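Local coordinates for uncharacterized lipoprotein GfcB (PDB 2IN5) that is of unknown function but, as a membrane lipoprotein of the group 4 capsule protein B family, may take part in making or exporting a polysaccharide capsule, at residues L77-V80 with K81-N84; W115-N119 with H120-A124; L138-G142 with R143-C147. All blocks are in the same frame, centred on the assembly; numbering follows the deposited sequence.

Interaction 1: residues L77-V80 with K81-N84; sequences LKTV and KLNN
Leu82 folds back against Thr79 where the chain leaves strand 75-80, and this van der Waals touch between residues three apart is a side-chain contact of the loop. One branch of the leucine does the work: Leu82 CD1 lies 3.7 Å from Thr79 CB, 3.9 Å from Thr79 OG1 and 4.0 Å from Thr79 CG2, with the two side chains crossing at about a right angle. Leu82 CG stands beside its own backbone N (chi1 -66°), and the chain continues extended to CD1, which carries that methyl back over the strand end.

A second packing contact is of a different kind. Val80 and Lys81 run side by side in the same direction, Val80 CG1 being 3.6 Å from Lys81 CG. The valine methyl reaches its neighbour because it is placed opposite the backbone N (chi1 -179°), next to the carbonyl carbon that leads into Lys81. The lysine chain bends twice, and its CE is still 4.2 Å from Val80 CG1. Its backbone is in the left-handed helical region (phi 67°), which turns the chain away from the strand direction.

No hydrogen bond joins 77-80 to 81-84. Thr79 OG1 is 4.0 Å from Asn84 O, a separation too long for one; that hydroxyl is instead hydrogen-bonded to Leu86 N and Asn85 OD1. Since Asn85 OD1 also accepts from Leu82 N, the asparagine ties the loop to the threonine from just beyond it.

Strand 75-80 lies beside strand 68-72, where Leu77 and Lys78 both face Val70 in a classic beta bulge and Val80 pairs with Met68. Thr79 bonds through its backbone to Leu86, at the start of strand 86-89, while Leu82 also touches Ala67 in a neighbouring loop.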
loop_
_atom_site.group_PDB
_atom_site.type_symbol
_atom_site.label_atom_id
_atom_site.label_comp_id
_atom_site.label_asym_id
_atom_site.label_seq_id
_atom_site.Cartn_x
_atom_site.Cartn_y
_atom_site.Cartn_z
ATOM N N LEU A 77 6.088 8.767 9.742
ATOM C CA LEU A 77 6.951 7.596 9.774
ATOM C C LEU A 77 7.797 7.396 8.520
ATOM O O LEU A 77 8.861 6.774 8.579
ATOM C CB LEU A 77 6.113 6.345 9.996
ATOM C CG LEU A 77 5.321 6.319 11.303
ATOM C CD1 LEU A 77 4.357 5.166 11.249
ATOM C CD2 LEU A 77 6.261 6.210 12.512
ATOM N N LYS A 78 7.335 7.907 7.385
ATOM C CA LYS A 78 8.086 7.741 6.149
ATOM C C LYS A 78 7.502 8.578 5.018
ATOM O O LYS A 78 6.297 8.798 4.970
ATOM C CB LYS A 78 8.084 6.258 5.758
ATOM C CG LYS A 78 8.934 5.892 4.552
ATOM C CD LYS A 78 8.652 4.466 4.110
ATOM C CE LYS A 78 9.310 4.152 2.773
ATOM N NZ LYS A 78 8.584 3.048 2.057
ATOM N N THR A 79 8.360 9.060 4.127
ATOM C CA THR A 79 7.910 9.838 2.974
ATOM C C THR A 79 8.578 9.301 1.713
ATOM O O THR A 79 9.653 8.702 1.774
ATOM C CB THR A 79 8.231 11.357 3.098
ATOM O OG1 THR A 79 9.647 11.556 3.209
ATOM C CG2 THR A 79 7.527 11.957 4.311
ATOM N N VAL A 80 7.929 9.513 0.574
ATOM C CA VAL A 80 8.444 9.043 -0.703
ATOM C C VAL A 80 8.226 10.066 -1.811
ATOM O O VAL A 80 7.172 10.687 -1.875
ATOM C CB VAL A 80 7.751 7.737 -1.122
ATOM C CG1 VAL A 80 8.320 7.251 -2.444
ATOM C CG2 VAL A 80 7.927 6.683 -0.039
ATOM N N LYS A 81 9.231 10.228 -2.672
ATOM C CA LYS A 81 9.187 11.149 -3.816
ATOM C C LYS A 81 9.141 12.630 -3.480
ATOM O O LYS A 81 8.448 13.393 -4.146
ATOM C CB LYS A 81 7.995 10.833 -4.720
ATOM C CG LYS A 81 7.952 9.410 -5.240
ATOM C CD LYS A 81 9.121 9.098 -6.154
ATOM C CE LYS A 81 9.092 7.638 -6.549
ATOM N NZ LYS A 81 7.739 7.275 -7.054
ATOM N N LEU A 82 9.867 13.038 -2.453
ATOM C CA LEU A 82 9.916 14.436 -2.064
ATOM C C LEU A 82 11.375 14.853 -2.182
ATOM O O LEU A 82 12.248 13.996 -2.331
ATOM C CB LEU A 82 9.451 14.605 -0.615
ATOM C CG LEU A 82 8.005 14.310 -0.187
ATOM C CD1 LEU A 82 7.899 14.527 1.312
ATOM C CD2 LEU A 82 7.016 15.208 -0.913
ATOM N N ASN A 83 11.657 16.149 -2.122
ATOM C CA ASN A 83 13.045 16.595 -2.209
ATOM C C ASN A 83 13.870 15.833 -1.181
ATOM O O ASN A 83 14.897 15.243 -1.505
ATOM C CB ASN A 83 13.147 18.096 -1.932
ATOM C CG ASN A 83 12.939 18.933 -3.178
ATOM O OD1 ASN A 83 11.960 18.756 -3.909
ATOM N ND2 ASN A 83 13.863 19.858 -3.426
ATOM N N ASN A 84 13.408 15.863 0.065
ATOM C CA ASN A 84 14.072 15.173 1.158
ATOM C C ASN A 84 13.054 14.224 1.762
ATOM O O ASN A 84 11.896 14.598 1.958
ATOM C CB ASN A 84 14.561 16.171 2.204
ATOM C CG ASN A 84 15.582 17.133 1.646
ATOM O OD1 ASN A 84 16.369 16.773 0.773
ATOM N ND2 ASN A 84 15.592 18.355 2.156
#

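Interaction 2: residues W115-N119 with H120-A124; sequences WSEDN and HFRSA
The tip of the beta hairpin formed by strands 108-117 and 120-140 brings Trp115 opposite Arg122 as an antiparallel hydrogen-bonded pair. Trp115 N donates to Arg122 O at 2.9 Å, and Arg122 N returns a bond to Trp115 O at 2.8 Å. Nearer the turn Glu117 N donates to His120 O at 2.7 Å, whereas the return bond from His120 N to Glu117 O is weak. Asp118 and Asn119 both have positive phi, as in a type I' turn.

The side-chain contact is a CH-pi interaction. Arg122 CB sits over one face of the Trp115 six-membered ring, 3.7 Å from its centroid and 14° off the normal. Trp115 CG occupies the cramped site between backbone N and carbonyl carbon (chi1 80°), from which the indole reaches across to the partner strand; Trp115 CZ3 lies 3.5 Å from Ser123 CA. At its other end Trp115 NE1 donates to Glu117 OE2 at 3.0 Å, meeting the oxygen from above the carboxylate plane. Replacing Trp115 by leucine would probably uncover Arg122 CB and leave Glu117 OE2 without its indole donor.

Beyond CB the arginine turns away, and Arg122 NH1 donates to Phe121 O at 2.9 Å, from 63° out of the carbonyl plane. The contact with the indole is therefore made by the aliphatic root of the arginine, not by a stacked guanidinium. The buried indole thus has its polar edge satisfied by Glu117, whose negative charge may also be eased somewhat by the nearby, non-touching arginine.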
loop_
_atom_site.group_PDB
_atom_site.type_symbol
_atom_site.label_atom_id
_atom_site.label_comp_id
_atom_site.label_asym_id
_atom_site.label_seq_id
_atom_site.Cartn_x
_atom_site.Cartn_y
_atom_site.Cartn_z
ATOM N N TRP A 115 16.941 9.826 7.600
ATOM C CA TRP A 115 16.350 10.654 6.559
ATOM C C TRP A 115 17.404 11.147 5.559
ATOM O O TRP A 115 18.589 11.221 5.882
ATOM C CB TRP A 115 15.614 11.825 7.213
ATOM C CG TRP A 115 16.478 12.963 7.652
ATOM C CD1 TRP A 115 16.684 14.131 6.980
ATOM C CD2 TRP A 115 17.255 13.050 8.856
ATOM N NE1 TRP A 115 17.540 14.944 7.687
ATOM C CE2 TRP A 115 17.904 14.308 8.843
ATOM C CE3 TRP A 115 17.463 12.192 9.945
ATOM C CZ2 TRP A 115 18.743 14.728 9.868
ATOM C CZ3 TRP A 115 18.299 12.605 10.967
ATOM C CH2 TRP A 115 18.931 13.866 10.923
ATOM N N SER A 116 16.984 11.462 4.340
ATOM C CA SER A 116 17.929 11.953 3.349
ATOM C C SER A 116 17.866 13.472 3.267
ATOM O O SER A 116 16.799 14.068 3.366
ATOM C CB SER A 116 17.648 11.341 1.978
ATOM O OG SER A 116 16.418 11.768 1.441
ATOM N N GLU A 117 19.025 14.093 3.095
ATOM C CA GLU A 117 19.121 15.540 3.001
ATOM C C GLU A 117 20.110 15.866 1.879
ATOM O O GLU A 117 21.320 15.692 2.035
ATOM C CB GLU A 117 19.602 16.097 4.344
ATOM C CG GLU A 117 19.417 17.593 4.528
ATOM C CD GLU A 117 19.384 17.987 5.994
ATOM O OE1 GLU A 117 19.299 19.200 6.293
ATOM O OE2 GLU A 117 19.435 17.078 6.850
ATOM N N ASP A 118 19.579 16.332 0.750
ATOM C CA ASP A 118 20.389 16.654 -0.426
ATOM C C ASP A 118 21.023 15.361 -0.923
ATOM O O ASP A 118 22.204 15.318 -1.270
ATOM C CB ASP A 118 21.474 17.681 -0.080
ATOM C CG ASP A 118 20.899 19.050 0.265
ATOM O OD1 ASP A 118 21.659 19.912 0.750
ATOM O OD2 ASP A 118 19.689 19.266 0.049
ATOM N N ASN A 119 20.212 14.307 -0.948
ATOM C CA ASN A 119 20.629 12.975 -1.372
ATOM C C ASN A 119 21.732 12.374 -0.510
ATOM O O ASN A 119 22.400 11.426 -0.914
ATOM C CB ASN A 119 21.060 12.988 -2.834
ATOM C CG ASN A 119 19.946 13.405 -3.747
ATOM O OD1 ASN A 119 19.827 14.579 -4.098
ATOM N ND2 ASN A 119 19.100 12.452 -4.119
ATOM N N HIS A 120 21.917 12.935 0.678
ATOM C CA HIS A 120 22.908 12.432 1.620
ATOM C C HIS A 120 22.130 11.859 2.803
ATOM O O HIS A 120 21.185 12.480 3.290
ATOM C CB HIS A 120 23.818 13.562 2.110
ATOM C CG HIS A 120 24.689 14.151 1.044
ATOM N ND1 HIS A 120 25.399 15.318 1.229
ATOM C CD2 HIS A 120 24.957 13.743 -0.220
ATOM C CE1 HIS A 120 26.064 15.605 0.125
ATOM N NE2 HIS A 120 25.813 14.666 -0.770
ATOM N N PHE A 121 22.533 10.687 3.275
ATOM C CA PHE A 121 21.843 10.058 4.386
ATOM C C PHE A 121 22.293 10.504 5.776
ATOM O O PHE A 121 23.485 10.535 6.083
ATOM C CB PHE A 121 21.950 8.542 4.252
ATOM C CG PHE A 121 21.494 8.033 2.918
ATOM C CD1 PHE A 121 22.393 7.905 1.861
ATOM C CD2 PHE A 121 20.153 7.734 2.699
ATOM C CE1 PHE A 121 21.962 7.489 0.602
ATOM C CE2 PHE A 121 19.708 7.318 1.449
ATOM C CZ PHE A 121 20.615 7.194 0.394
ATOM N N ARG A 122 21.315 10.853 6.611
ATOM C CA ARG A 122 21.558 11.302 7.984
ATOM C C ARG A 122 20.702 10.484 8.954
ATOM O O ARG A 122 19.714 9.877 8.559
ATOM C CB ARG A 122 21.219 12.789 8.111
ATOM C CG ARG A 122 22.153 13.725 7.342
ATOM C CD ARG A 122 23.546 13.786 7.978
ATOM N NE ARG A 122 24.470 14.615 7.205
ATOM C CZ ARG A 122 25.079 14.228 6.085
ATOM N NH1 ARG A 122 24.877 13.009 5.594
ATOM N NH2 ARG A 122 25.882 15.071 5.447
ATOM N N SER A 123 21.082 10.450 10.220
ATOM C CA SER A 123 20.310 9.689 11.191
ATOM C C SER A 123 20.632 10.186 12.592
ATOM O O SER A 123 21.657 10.826 12.800
ATOM C CB SER A 123 20.626 8.191 11.067
ATOM O OG SER A 123 21.886 7.884 11.627
ATOM N N ALA A 124 19.756 9.920 13.553
ATOM C CA ALA A 124 20.005 10.377 14.917
ATOM C C ALA A 124 19.131 9.672 15.946
ATOM O O ALA A 124 18.122 9.067 15.603
ATOM C CB ALA A 124 19.805 11.886 15.002
#

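Interaction 3: residues L138-G142 with R143-C147; sequences LNIAG and RNVLC
Val145 CG1 is the meeting point of the apolar side of this hairpin end: it lies 4.0 Å from Leu138 CB and also 4.0 Å from Ile140 CD1, the isoleucine and valine crossing at a slant. That methyl stands between the valine's backbone N and carbonyl carbon (chi1 57°), which turns it toward the partner strand. Further along, Leu138 CD1 reaches Cys147 SG at 4.0 Å.

On the opposite face Asn139 and Asn144 sit across from each other as a non-hydrogen-bonded pair. Asn139 ND2 donates to Asn144 OD1 in a weak bond of 3.5 Å, with the amide planes 82° apart, nearly perpendicular.

These side chains are set by the ladder beneath them. Leu138 N to Val145 O and Val145 N to Leu138 O both measure 3.0 Å, while Ile140 N donates to Arg143 O at 2.8 Å in the carbonyl plane. Arg143 N answers more poorly, approaching Ile140 O from 70° out of the carbonyl plane. The chain reverses through Ala141 and Gly142, both with positive phi as in a type I' turn.

Around this end of strands 120-140 and 143-156, Leu138 and Cys147 also touch Trp168 of strand 161-170, and Ile140 and Val145 touch Arg177 of strand 176-182. Helix 26-31 borders the turn, where Ala141 meets Ile29 and Arg143 meets Gln30.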
loop_
_atom_site.group_PDB
_atom_site.type_symbol
_atom_site.label_atom_id
_atom_site.label_comp_id
_atom_site.label_asym_id
_atom_site.label_seq_id
_atom_site.Cartn_x
_atom_site.Cartn_y
_atom_site.Cartn_z
ATOM N N LEU A 138 -10.194 23.722 17.638
ATOM C CA LEU A 138 -9.724 24.070 16.303
ATOM C C LEU A 138 -10.901 24.023 15.356
ATOM O O LEU A 138 -11.819 23.230 15.539
ATOM C CB LEU A 138 -8.680 23.058 15.816
ATOM C CG LEU A 138 -7.383 22.849 16.604
ATOM C CD1 LEU A 138 -6.539 21.780 15.930
ATOM C CD2 LEU A 138 -6.626 24.157 16.681
ATOM N N ASN A 139 -10.879 24.878 14.342
ATOM C CA ASN A 139 -11.939 24.871 13.356
ATOM C C ASN A 139 -11.319 24.283 12.104
ATOM O O ASN A 139 -10.390 24.852 11.534
ATOM C CB ASN A 139 -12.449 26.282 13.077
ATOM C CG ASN A 139 -13.567 26.290 12.059
ATOM O OD1 ASN A 139 -13.334 26.372 10.847
ATOM N ND2 ASN A 139 -14.794 26.163 12.546
ATOM N N ILE A 140 -11.835 23.133 11.693
ATOM C CA ILE A 140 -11.312 22.422 10.541
ATOM C C ILE A 140 -12.438 22.046 9.598
ATOM O O ILE A 140 -13.363 21.325 9.983
ATOM C CB ILE A 140 -10.600 21.126 10.990
ATOM C CG1 ILE A 140 -9.426 21.469 11.910
ATOM C CG2 ILE A 140 -10.167 20.325 9.780
ATOM C CD1 ILE A 140 -8.904 20.292 12.707
ATOM N N ALA A 141 -12.348 22.515 8.357
ATOM C CA ALA A 141 -13.380 22.235 7.368
ATOM C C ALA A 141 -14.700 22.793 7.880
ATOM O O ALA A 141 -15.759 22.190 7.691
ATOM C CB ALA A 141 -13.494 20.734 7.127
ATOM N N GLY A 142 -14.612 23.937 8.555
ATOM C CA GLY A 142 -15.790 24.602 9.078
ATOM C C GLY A 142 -16.490 23.932 10.238
ATOM O O GLY A 142 -17.689 24.116 10.439
ATOM N N ARG A 143 -15.756 23.148 11.010
ATOM C CA ARG A 143 -16.342 22.477 12.153
ATOM C C ARG A 143 -15.428 22.615 13.348
ATOM O O ARG A 143 -14.206 22.712 13.210
ATOM C CB ARG A 143 -16.562 21.000 11.858
ATOM C CG ARG A 143 -17.852 20.682 11.152
ATOM C CD ARG A 143 -17.968 19.176 10.972
ATOM N NE ARG A 143 -17.588 18.481 12.204
ATOM C CZ ARG A 143 -18.279 18.534 13.338
ATOM N NH1 ARG A 143 -17.849 17.875 14.405
ATOM N NH2 ARG A 143 -19.410 19.229 13.398
ATOM N N ASN A 144 -16.033 22.625 14.526
ATOM C CA ASN A 144 -15.278 22.742 15.748
ATOM C C ASN A 144 -14.914 21.380 16.301
ATOM O O ASN A 144 -15.695 20.429 16.219
ATOM C CB ASN A 144 -16.073 23.505 16.798
ATOM C CG ASN A 144 -16.044 24.984 16.569
ATOM O OD1 ASN A 144 -15.130 25.501 15.930
ATOM N ND2 ASN A 144 -17.034 25.685 17.106
ATOM N N VAL A 145 -13.712 21.293 16.856
ATOM C CA VAL A 145 -13.240 20.056 17.458
ATOM C C VAL A 145 -12.410 20.361 18.712
ATOM O O VAL A 145 -11.459 21.148 18.671
ATOM C CB VAL A 145 -12.420 19.201 16.435
ATOM C CG1 VAL A 145 -11.254 19.992 15.886
ATOM C CG2 VAL A 145 -11.941 17.918 17.093
ATOM N N LEU A 146 -12.821 19.762 19.830
ATOM C CA LEU A 146 -12.132 19.929 21.107
ATOM C C LEU A 146 -10.955 18.989 21.098
ATOM O O LEU A 146 -11.121 17.792 20.886
ATOM C CB LEU A 146 -13.040 19.566 22.281
ATOM C CG LEU A 146 -14.133 20.569 22.628
ATOM C CD1 LEU A 146 -14.920 20.074 23.838
ATOM C CD2 LEU A 146 -13.493 21.906 22.933
ATOM N N CYS A 147 -9.771 19.536 21.344
ATOM C CA CYS A 147 -8.544 18.755 21.327
ATOM C C CYS A 147 -7.737 18.883 22.584
ATOM O O CYS A 147 -7.726 19.937 23.209
ATOM C CB CYS A 147 -7.611 19.215 20.195
ATOM S SG CYS A 147 -8.285 19.220 18.531
#

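Overall arrangement
Interactions 1 and 2 adjoin, with centres 11 Å apart: Asn84 OD1 and Asp118 N are 3.2 Å apart in a probable hydrogen bond, and Asn84 CB packs against Ser116 O at 3.3 Å. The chain's exit from strand 75-80 is thereby linked to the 115-124 hairpin tip. Interaction 3 lies on the opposite side of the chain's centre, its centre 36 Å from that of interaction 2 and 28 Å from that of interaction 1. Strand 120-140 nevertheless connects interactions 2 and 3, beginning near one two-residue turn and ending near the other. Interactions 2 and 3 are hairpin turns of a mostly beta protein, whereas interaction 1 is the loop by which the chain leaves strand 75-80.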